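Estrogen receptor (Crassostrea gigas, PDB 4N1Y) is a nuclear hormone receptor of the steroid-receptor type that probably regulates transcription constitutively, its hormone-driven switch having become vestigial. Local coordinates at residues Leu140-Ala145 with Leu170-Asp175. Sequence-based numbering, arbitrary orientation.
Sequences LLLLQA and LDAIVD
Leu142 reaches across from helix 137-149 and lays its forked end over Ala172 of helix 159-180, while its CB meets the CG1 branch of Ile173. Both methyls of the fork flank the methyl of Ala172, CD2 to CB 3.9 Å and CD1 to CB 4.0 Å. CD1 in addition lies over the face of the Ala172 carbonyl, 3.4 Å from Ala172 O. That oxygen has its polar partner in Thr176 OG1, a hydrogen bond; the methyl contact is only van der Waals. Lower on the side chain, Leu142 CB touches Ile173 CG1 at 3.7 Å.

Leu142 sends its CG anti to its own carbonyl carbon (chi1 -69°), and the extended second torsion carries CD1 out to the neighbouring helix. Ile173 starts off beside the interface; its CG1 branch, likewise anti to the carbonyl carbon (chi1 -76°), turns back toward Leu142. Between residues 140-145 and 170-175 the backbones come nearest at this pair, with Leu142 CA 6.3 Å from Ile173 CA.

Within the helical ligand-binding domain, helix 7-15 covers Leu142 through Leu11 and Leu14, and Val188 of helix 187-215 packs on Ile173. Farther round helix 159-180, Asp171 makes a salt bridge with Arg186 of the second subunit, so the helix meets Leu142 with one face and the dimer partner with another.

All three touching residues are buried and their side chains purely aliphatic, so dispersion, exclusion of water and shape join the helices here; the one polar atom touched, Ala172 O, is served by Thr176 OG1, and the aliphatic contact need not satisfy it.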
loop_
_atom_site.group_PDB
_atom_site.type_symbol
_atom_site.label_atom_id
_atom_site.label_comp_id
_atom_site.label_asym_id
_atom_site.label_seq_id
_atom_site.Cartn_x
_atom_site.Cartn_y
_atom_site.Cartn_z
ATOM N N LEU B 140 2.947 -17.598 0.836
ATOM C CA LEU B 140 2.834 -16.776 -0.362
ATOM C C LEU B 140 1.491 -16.979 -1.068
ATOM O O LEU B 140 0.838 -16.008 -1.471
ATOM C CB LEU B 140 3.962 -17.067 -1.352
ATOM C CG LEU B 140 3.649 -16.272 -2.640
ATOM C CD1 LEU B 140 4.309 -14.881 -2.689
ATOM C CD2 LEU B 140 3.924 -17.067 -3.906
ATOM N N LEU B 141 1.092 -18.241 -1.218
ATOM C CA LEU B 141 -0.215 -18.573 -1.767
ATOM C C LEU B 141 -1.318 -17.782 -1.048
ATOM O O LEU B 141 -2.206 -17.209 -1.680
ATOM C CB LEU B 141 -0.464 -20.077 -1.658
ATOM C CG LEU B 141 0.456 -20.885 -2.579
ATOM C CD1 LEU B 141 0.184 -22.369 -2.518
ATOM C CD2 LEU B 141 0.304 -20.398 -3.991
ATOM N N LEU B 142 -1.254 -17.746 0.276
ATOM C CA LEU B 142 -2.255 -17.022 1.044
ATOM C C LEU B 142 -2.135 -15.539 0.764
ATOM O O LEU B 142 -3.124 -14.835 0.607
ATOM C CB LEU B 142 -2.084 -17.307 2.536
ATOM C CG LEU B 142 -2.448 -18.755 2.888
ATOM C CD1 LEU B 142 -2.195 -19.023 4.366
ATOM C CD2 LEU B 142 -3.905 -19.087 2.486
ATOM N N LEU B 143 -0.903 -15.079 0.636
ATOM C CA LEU B 143 -0.655 -13.670 0.388
ATOM C C LEU B 143 -1.258 -13.193 -0.924
ATOM O O LEU B 143 -1.877 -12.137 -0.969
ATOM C CB LEU B 143 0.847 -13.419 0.376
ATOM C CG LEU B 143 1.458 -13.223 1.750
ATOM C CD1 LEU B 143 2.940 -13.245 1.612
ATOM C CD2 LEU B 143 1.018 -11.884 2.295
ATOM N N GLN B 144 -1.083 -13.958 -1.993
ATOM C CA GLN B 144 -1.662 -13.535 -3.245
ATOM C C GLN B 144 -3.187 -13.542 -3.122
ATOM O O GLN B 144 -3.851 -12.610 -3.564
ATOM C CB GLN B 144 -1.151 -14.369 -4.421
ATOM C CG GLN B 144 -0.965 -15.829 -4.196
ATOM C CD GLN B 144 -0.238 -16.470 -5.367
ATOM O OE1 GLN B 144 -0.382 -17.664 -5.638
ATOM N NE2 GLN B 144 0.583 -15.679 -6.043
ATOM N N ALA B 145 -3.744 -14.575 -2.506
ATOM C CA ALA B 145 -5.190 -14.637 -2.333
ATOM C C ALA B 145 -5.649 -13.393 -1.574
ATOM O O ALA B 145 -6.654 -12.745 -1.921
ATOM C CB ALA B 145 -5.580 -15.876 -1.610
ATOM N N LEU B 170 -7.632 -14.421 6.527
ATOM C CA LEU B 170 -6.944 -13.956 7.729
ATOM C C LEU B 170 -6.673 -15.097 8.716
ATOM O O LEU B 170 -5.574 -15.200 9.261
ATOM C CB LEU B 170 -7.763 -12.878 8.414
ATOM C CG LEU B 170 -7.728 -11.501 7.777
ATOM C CD1 LEU B 170 -8.572 -10.535 8.597
ATOM C CD2 LEU B 170 -6.294 -11.006 7.655
ATOM N N ASP B 171 -7.665 -15.959 8.931
ATOM C CA ASP B 171 -7.474 -17.124 9.781
ATOM C C ASP B 171 -6.397 -18.049 9.217
ATOM O O ASP B 171 -5.545 -18.530 9.955
ATOM C CB ASP B 171 -8.773 -17.907 9.937
ATOM C CG ASP B 171 -9.814 -17.152 10.737
ATOM O OD1 ASP B 171 -9.447 -16.143 11.391
ATOM O OD2 ASP B 171 -11.000 -17.571 10.702
ATOM N N ALA B 172 -6.438 -18.292 7.909
ATOM C CA ALA B 172 -5.495 -19.204 7.272
ATOM C C ALA B 172 -4.054 -18.683 7.353
ATOM O O ALA B 172 -3.110 -19.438 7.591
ATOM C CB ALA B 172 -5.901 -19.452 5.839
ATOM N N ILE B 173 -3.892 -17.387 7.169
ATOM C CA ILE B 173 -2.574 -16.790 7.282
ATOM C C ILE B 173 -2.010 -16.968 8.688
ATOM O O ILE B 173 -0.856 -17.363 8.874
ATOM C CB ILE B 173 -2.632 -15.310 6.933
ATOM C CG1 ILE B 173 -2.731 -15.148 5.415
ATOM C CG2 ILE B 173 -1.431 -14.607 7.457
ATOM C CD1 ILE B 173 -3.088 -13.747 4.970
ATOM N N VAL B 174 -2.854 -16.714 9.675
ATOM C CA VAL B 174 -2.447 -16.808 11.062
ATOM C C VAL B 174 -2.060 -18.232 11.470
ATOM O O VAL B 174 -1.042 -18.448 12.137
ATOM C CB VAL B 174 -3.566 -16.302 11.970
ATOM C CG1 VAL B 174 -3.299 -16.682 13.402
ATOM C CG2 VAL B 174 -3.690 -14.797 11.835
ATOM N N ASP B 175 -2.870 -19.200 11.061
ATOM C CA ASP B 175 -2.598 -20.609 11.341
ATOM C C ASP B 175 -1.366 -21.091 10.605
ATOM O O ASP B 175 -0.580 -21.858 11.144
ATOM C CB ASP B 175 -3.803 -21.479 10.982
ATOM C CG ASP B 175 -4.953 -21.311 11.965
ATOM O OD1 ASP B 175 -4.832 -20.457 12.871
ATOM O OD2 ASP B 175 -5.977 -22.019 11.829
#